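Local structure of hypothetical protein AQ_1575 (Aquifex aeolicus, 1LFP) at residues A[153-156]-A[157-160]; A[173-177]-A[178-182]; A[183-186]-A[187-191]. The protein probably binds DNA and may regulate transcription. All coordinates share one frame; numbering follows the deposited sequence.

Contact 1. Residues A[153-156]-A[157-160]; sequences LEKA and IEVG
Glu-158 N donates to Glu-154 O (2.8 Å) and Val-159 N to Lys-155 O (2.9 Å), the two firm backbone bonds in the last turns of helix 149-159. The bond from Ile-157 N to Leu-153 O is long and weak. At the C-terminal end Ala-156 O takes weak bonds from Val-159 N and Gly-160 N, and Gly-160, at positive phi, is the C' residue of a Schellman motif that ends the helix.

The aliphatic side chains pack on backbone carbonyl oxygens rather than on each other. Ile-157 lays CG1 over Leu-153 O (3.4 Å), and Val-159 CG2, set beside its own backbone N, rests on Lys-155 O (3.4 Å). Ala-156 CB faces inward, onto Val-164 of strand 163-165.

The charged side chains come close together. Lys-155 and Glu-158 lie side by side and point the same way, but the approach is through carbon, Lys-155 CG lying 4.1 Å from Glu-158 OE2; Lys-155 NZ reaches on to Glu-151, in a salt bridge, and to Leu-190 O. Glu-154 OE1 stands 4.5 Å from Glu-158 OE2. With the lysine's charge engaged by Glu-151, the two carboxylates probably repel each other mildly, so the turn is probably held mainly by backbone bonds.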
# COMPACT_ATOMS: atom_id res chain seq x y z
N LEU A 153 20.41 -3.72 -6.11
CA LEU A 153 20.36 -5.12 -5.71
C LEU A 153 21.45 -5.32 -4.65
O LEU A 153 21.21 -5.96 -3.64
CB LEU A 153 20.59 -6.03 -6.93
CG LEU A 153 19.47 -6.97 -7.45
CD1 LEU A 153 18.09 -6.52 -7.04
CD2 LEU A 153 19.57 -7.05 -8.96
N GLU A 154 22.63 -4.74 -4.87
CA GLU A 154 23.71 -4.89 -3.90
C GLU A 154 23.39 -4.19 -2.59
O GLU A 154 23.56 -4.75 -1.51
CB GLU A 154 25.03 -4.35 -4.46
CG GLU A 154 25.18 -2.83 -4.33
CD GLU A 154 26.63 -2.37 -4.29
OE1 GLU A 154 26.85 -1.14 -4.10
OE2 GLU A 154 27.53 -3.22 -4.43
N LYS A 155 22.91 -2.95 -2.67
CA LYS A 155 22.60 -2.23 -1.45
C LYS A 155 21.53 -2.91 -0.61
O LYS A 155 21.61 -2.91 0.62
CB LYS A 155 22.22 -0.79 -1.77
CG LYS A 155 23.46 0.05 -2.08
CD LYS A 155 23.11 1.47 -2.46
CE LYS A 155 24.31 2.16 -3.07
NZ LYS A 155 23.94 3.51 -3.60
N ALA A 156 20.53 -3.49 -1.27
CA ALA A 156 19.46 -4.16 -0.52
C ALA A 156 20.07 -5.28 0.32
O ALA A 156 19.76 -5.43 1.51
CB ALA A 156 18.41 -4.71 -1.48
N ILE A 157 20.96 -6.05 -0.30
CA ILE A 157 21.64 -7.15 0.38
C ILE A 157 22.54 -6.59 1.47
O ILE A 157 22.60 -7.12 2.60
CB ILE A 157 22.51 -7.95 -0.62
CG1 ILE A 157 21.60 -8.70 -1.59
CG2 ILE A 157 23.42 -8.93 0.12
CD1 ILE A 157 22.34 -9.25 -2.78
N GLU A 158 23.24 -5.51 1.15
CA GLU A 158 24.14 -4.89 2.09
C GLU A 158 23.43 -4.46 3.36
O GLU A 158 23.98 -4.59 4.45
CB GLU A 158 24.84 -3.68 1.42
CG GLU A 158 25.80 -2.95 2.30
CD GLU A 158 26.50 -1.79 1.58
OE1 GLU A 158 27.25 -1.07 2.25
OE2 GLU A 158 26.28 -1.61 0.36
N VAL A 159 22.19 -3.96 3.24
CA VAL A 159 21.47 -3.50 4.43
C VAL A 159 20.79 -4.68 5.12
O VAL A 159 20.38 -4.60 6.28
CB VAL A 159 20.38 -2.45 4.05
CG1 VAL A 159 19.57 -2.09 5.28
CG2 VAL A 159 21.05 -1.19 3.49
N GLY A 160 20.65 -5.78 4.39
CA GLY A 160 20.06 -6.97 4.99
C GLY A 160 18.57 -7.23 4.81
O GLY A 160 17.91 -7.68 5.75

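Contact 2. Residues A[173-177]-A[178-182]; sequences IYTVP and EELYE
Val-176 O receives Glu-179 N (2.8 Å) in the strand-to-helix connection where strand 170-175 of the antiparallel four-stranded sheet gives way to helix 180-188, with Glu-179 at the N-cap position. The packed side is gathered round Thr-175 and Leu-180. Thr-175 holds OG1 between its backbone N and carbonyl carbon (chi1 83°), and from there the hydroxyl donates to Val-176 O at 2.9 Å while also lying 3.4 Å from Leu-180 CA. Two donors thus grip one carbonyl oxygen from opposite faces of its plane. A third bond, from Leu-180 N to Pro-177 O (3.3 Å), is longer and also comes in from above the carbonyl plane. Leu-180 CB sits close to that same oxygen, and the leucine side chain continues inward onto Ile-140 and Ile-199 of the sheet.

The outer side is looser, made of side-chain carbons and carboxylate oxygens against Val-176 and Pro-177. Glu-179 passes its CG across Val-176, 3.9 Å from CG1, with OE1 farther along near CB of the valine. Glu-178 is exposed; its chain bends at chi2 (77°) and folds back alongside the proline, while OE1 has a long, weak ion pair with Arg-136. Its other oxygen, OE2, closes against the proline ring at 3.3 Å from Pro-177 CG and stands 3.7 Å from Val-176 CG1.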
# COMPACT_ATOMS: atom_id res chain seq x y z
N ILE A 173 11.53 -3.49 -2.06
CA ILE A 173 12.34 -4.14 -1.06
C ILE A 173 11.45 -4.51 0.10
O ILE A 173 10.70 -3.67 0.59
CB ILE A 173 13.45 -3.19 -0.57
CG1 ILE A 173 14.47 -2.99 -1.70
CG2 ILE A 173 14.14 -3.78 0.69
CD1 ILE A 173 15.48 -1.89 -1.43
N TYR A 174 11.51 -5.77 0.52
CA TYR A 174 10.71 -6.20 1.66
C TYR A 174 11.59 -6.37 2.85
O TYR A 174 12.75 -6.78 2.72
CB TYR A 174 10.05 -7.55 1.40
CG TYR A 174 8.90 -7.47 0.47
CD1 TYR A 174 7.63 -7.17 0.95
CD2 TYR A 174 9.04 -7.74 -0.88
CE1 TYR A 174 6.55 -7.13 0.13
CE2 TYR A 174 7.93 -7.72 -1.73
CZ TYR A 174 6.69 -7.42 -1.20
OH TYR A 174 5.58 -7.43 -2.00
N THR A 175 11.04 -6.10 4.03
CA THR A 175 11.82 -6.23 5.26
C THR A 175 11.00 -6.90 6.35
O THR A 175 9.80 -7.13 6.18
CB THR A 175 12.22 -4.83 5.80
OG1 THR A 175 11.14 -4.28 6.56
CG2 THR A 175 12.54 -3.88 4.64
N VAL A 176 11.67 -7.22 7.46
CA VAL A 176 11.03 -7.79 8.66
C VAL A 176 10.20 -6.59 9.07
O VAL A 176 10.72 -5.47 9.14
CB VAL A 176 12.11 -8.11 9.74
CG1 VAL A 176 11.48 -8.27 11.12
CG2 VAL A 176 12.86 -9.37 9.34
N PRO A 177 8.90 -6.78 9.38
CA PRO A 177 8.13 -5.58 9.73
C PRO A 177 8.69 -4.67 10.82
O PRO A 177 8.70 -3.44 10.68
CB PRO A 177 6.72 -6.15 10.01
CG PRO A 177 7.01 -7.55 10.50
CD PRO A 177 8.14 -8.02 9.63
N GLU A 178 9.20 -5.26 11.89
CA GLU A 178 9.75 -4.44 12.96
C GLU A 178 11.00 -3.67 12.56
O GLU A 178 11.42 -2.77 13.28
CB GLU A 178 10.05 -5.30 14.19
CG GLU A 178 8.81 -5.74 14.94
CD GLU A 178 8.08 -6.88 14.25
OE1 GLU A 178 6.93 -7.16 14.67
OE2 GLU A 178 8.65 -7.50 13.31
N GLU A 179 11.60 -4.01 11.41
CA GLU A 179 12.83 -3.35 10.95
C GLU A 179 12.67 -2.47 9.74
O GLU A 179 13.64 -2.07 9.08
CB GLU A 179 13.86 -4.41 10.65
CG GLU A 179 13.97 -5.37 11.80
CD GLU A 179 15.27 -6.07 11.83
OE1 GLU A 179 15.67 -6.60 10.77
OE2 GLU A 179 15.91 -6.07 12.91
N LEU A 180 11.43 -2.14 9.45
CA LEU A 180 11.13 -1.31 8.31
C LEU A 180 11.86 0.05 8.31
O LEU A 180 12.47 0.43 7.31
CB LEU A 180 9.62 -1.11 8.27
CG LEU A 180 9.15 0.03 7.37
CD1 LEU A 180 9.45 -0.37 5.92
CD2 LEU A 180 7.64 0.28 7.56
N TYR A 181 11.78 0.77 9.42
CA TYR A 181 12.38 2.10 9.46
C TYR A 181 13.88 2.05 9.60
O TYR A 181 14.59 2.98 9.18
CB TYR A 181 11.73 2.93 10.57
CG TYR A 181 10.24 3.04 10.38
CD1 TYR A 181 9.70 3.58 9.22
CD2 TYR A 181 9.37 2.59 11.37
CE1 TYR A 181 8.32 3.68 9.05
CE2 TYR A 181 8.01 2.66 11.21
CZ TYR A 181 7.48 3.21 10.05
OH TYR A 181 6.12 3.27 9.93
N GLU A 182 14.37 0.95 10.15
CA GLU A 182 15.80 0.81 10.33
C GLU A 182 16.40 0.57 8.97
O GLU A 182 17.46 1.11 8.65
CB GLU A 182 16.11 -0.36 11.26
CG GLU A 182 17.56 -0.45 11.66
CD GLU A 182 17.83 -1.65 12.54
OE1 GLU A 182 17.40 -1.65 13.72
OE2 GLU A 182 18.46 -2.61 12.05

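Contact 3. Residues A[183-186]-A[187-191]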
# COMPACT_ATOMS: atom_id res chain seq x y z
N VAL A 183 15.74 -0.26 8.17
CA VAL A 183 16.24 -0.53 6.82
C VAL A 183 16.14 0.73 5.94
O VAL A 183 17.06 1.06 5.21
CB VAL A 183 15.46 -1.70 6.20
CG1 VAL A 183 15.72 -1.80 4.70
CG2 VAL A 183 15.87 -2.98 6.91
N LYS A 184 15.03 1.44 6.04
CA LYS A 184 14.81 2.65 5.28
C LYS A 184 15.96 3.61 5.55
O LYS A 184 16.58 4.16 4.63
CB LYS A 184 13.50 3.33 5.70
CG LYS A 184 13.27 4.70 5.06
CD LYS A 184 11.90 5.23 5.53
CE LYS A 184 11.58 6.57 4.92
NZ LYS A 184 12.26 7.70 5.61
N GLU A 185 16.24 3.79 6.85
CA GLU A 185 17.31 4.70 7.31
C GLU A 185 18.67 4.29 6.74
O GLU A 185 19.42 5.12 6.19
CB GLU A 185 17.37 4.67 8.83
CG GLU A 185 18.08 5.85 9.44
CD GLU A 185 17.12 6.78 10.16
OE1 GLU A 185 16.58 6.38 11.22
OE2 GLU A 185 16.92 7.91 9.67
N ASN A 186 18.98 3.01 6.83
CA ASN A 186 20.26 2.52 6.32
C ASN A 186 20.39 2.65 4.81
O ASN A 186 21.49 2.83 4.29
CB ASN A 186 20.45 1.07 6.76
CG ASN A 186 20.81 0.96 8.22
OD1 ASN A 186 20.65 -0.09 8.84
ND2 ASN A 186 21.33 2.05 8.79
N LEU A 187 19.26 2.54 4.10
CA LEU A 187 19.28 2.68 2.65
C LEU A 187 19.46 4.17 2.29
O LEU A 187 20.19 4.50 1.37
CB LEU A 187 17.97 2.20 2.02
CG LEU A 187 17.82 0.68 1.96
CD1 LEU A 187 16.36 0.32 1.59
CD2 LEU A 187 18.86 0.07 0.93
N GLU A 188 18.79 5.06 2.99
CA GLU A 188 18.99 6.46 2.60
C GLU A 188 20.42 6.89 2.97
O GLU A 188 21.00 7.71 2.27
CB GLU A 188 17.93 7.39 3.22
CG GLU A 188 17.50 7.12 4.63
CD GLU A 188 16.08 7.64 4.91
OE1 GLU A 188 15.75 7.89 6.09
OE2 GLU A 188 15.28 7.79 3.97
N LYS A 189 20.96 6.34 4.06
CA LYS A 189 22.32 6.64 4.51
C LYS A 189 23.37 6.18 3.48
O LYS A 189 24.53 6.59 3.55
CB LYS A 189 22.56 5.97 5.86
CG LYS A 189 23.84 6.35 6.56
CD LYS A 189 23.56 6.77 7.99
CE LYS A 189 22.77 5.70 8.75
NZ LYS A 189 22.50 6.09 10.17
N LEU A 190 22.94 5.33 2.54
CA LEU A 190 23.79 4.85 1.45
C LEU A 190 23.44 5.52 0.13
O LEU A 190 23.88 5.09 -0.93
CB LEU A 190 23.67 3.34 1.27
CG LEU A 190 23.89 2.56 2.55
CD1 LEU A 190 23.85 1.07 2.20
CD2 LEU A 190 25.20 2.94 3.21
N GLY A 191 22.60 6.56 0.19
CA GLY A 191 22.25 7.29 -1.01
C GLY A 191 21.03 6.88 -1.81
O GLY A 191 20.69 7.50 -2.82
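Lys-184 and Glu-188, one helical turn apart, meet through a salt bridge whose hydrogen bond is weak, with Lys-184 NZ 3.4 Å from Glu-188 OE2. The glutamate can be followed outward. Its CB stands over Lys-184 O; CG, placed between the backbone N and the carbonyl carbon (chi1 39°), fits closely against two carbonyl oxygens, 3.1 Å from Lys-184 O and 3.2 Å from Glu-185 O. CD is still over the first of these. At the tip the carboxylate divides: OE2 nears both NZ and CG of Lys-184, whereas OE1 faces Lys-184 NZ and lies 3.8 Å from Glu-185 OE2, the two carboxylate planes 58° apart. These are like charges, whose repulsion is probably eased by the lysine. The lysine's stronger partner is Glu-54 of helix 47-58, so its ammonium serves two carboxylates. With an alanine here in place of Glu-188, Lys-184 NZ is likely to lose one of these two partners, and a gap would probably open over the two carbonyl oxygens that CG now covers.

Three i to i+4 backbone bonds join the segments: Leu-187 N to Val-183 O, Glu-188 N to Lys-184 O and Lys-189 N to Glu-185 O. They belong to the final turns of helix 180-188, closed by a Schellman motif with Gly-191, at positive phi, as C' residue and its N bonded to Glu-188 O.

On the inward side Val-183 and Leu-187 lie side by side, CG1 against CD1 at 3.8 Å, and both reach Ile-140 of the sheet. Asn-186 runs beside Lys-189, ND2 meeting CE of the lysine at 3.9 Å. Leu-190 turns CG onto Asn-186 O, 3.0 Å away.

Overall arrangement
From the N terminus, contact 1 ends helix 149-159; the chain then passes through strands 163-165 and 170-175 before contact 2 turns it into helix 180-188, whose end is contact 3. The three follow in series, neither nesting nor crossing, and none closes a long loop; contacts 2 and 3 share that helix. In space they meet: Ala-156 CB packs on Ile-173 CD1 (4.1 Å), and Ile-173 also reaches Leu-187, while Thr-175 CG2 touches Val-183 CG1. Val-159 lies against Asn-186, Leu-187 and Leu-190, bringing the C-terminal ends of the two helices together. Both helices are thereby joined to each other and to strand 170-175 of the antiparallel sheet.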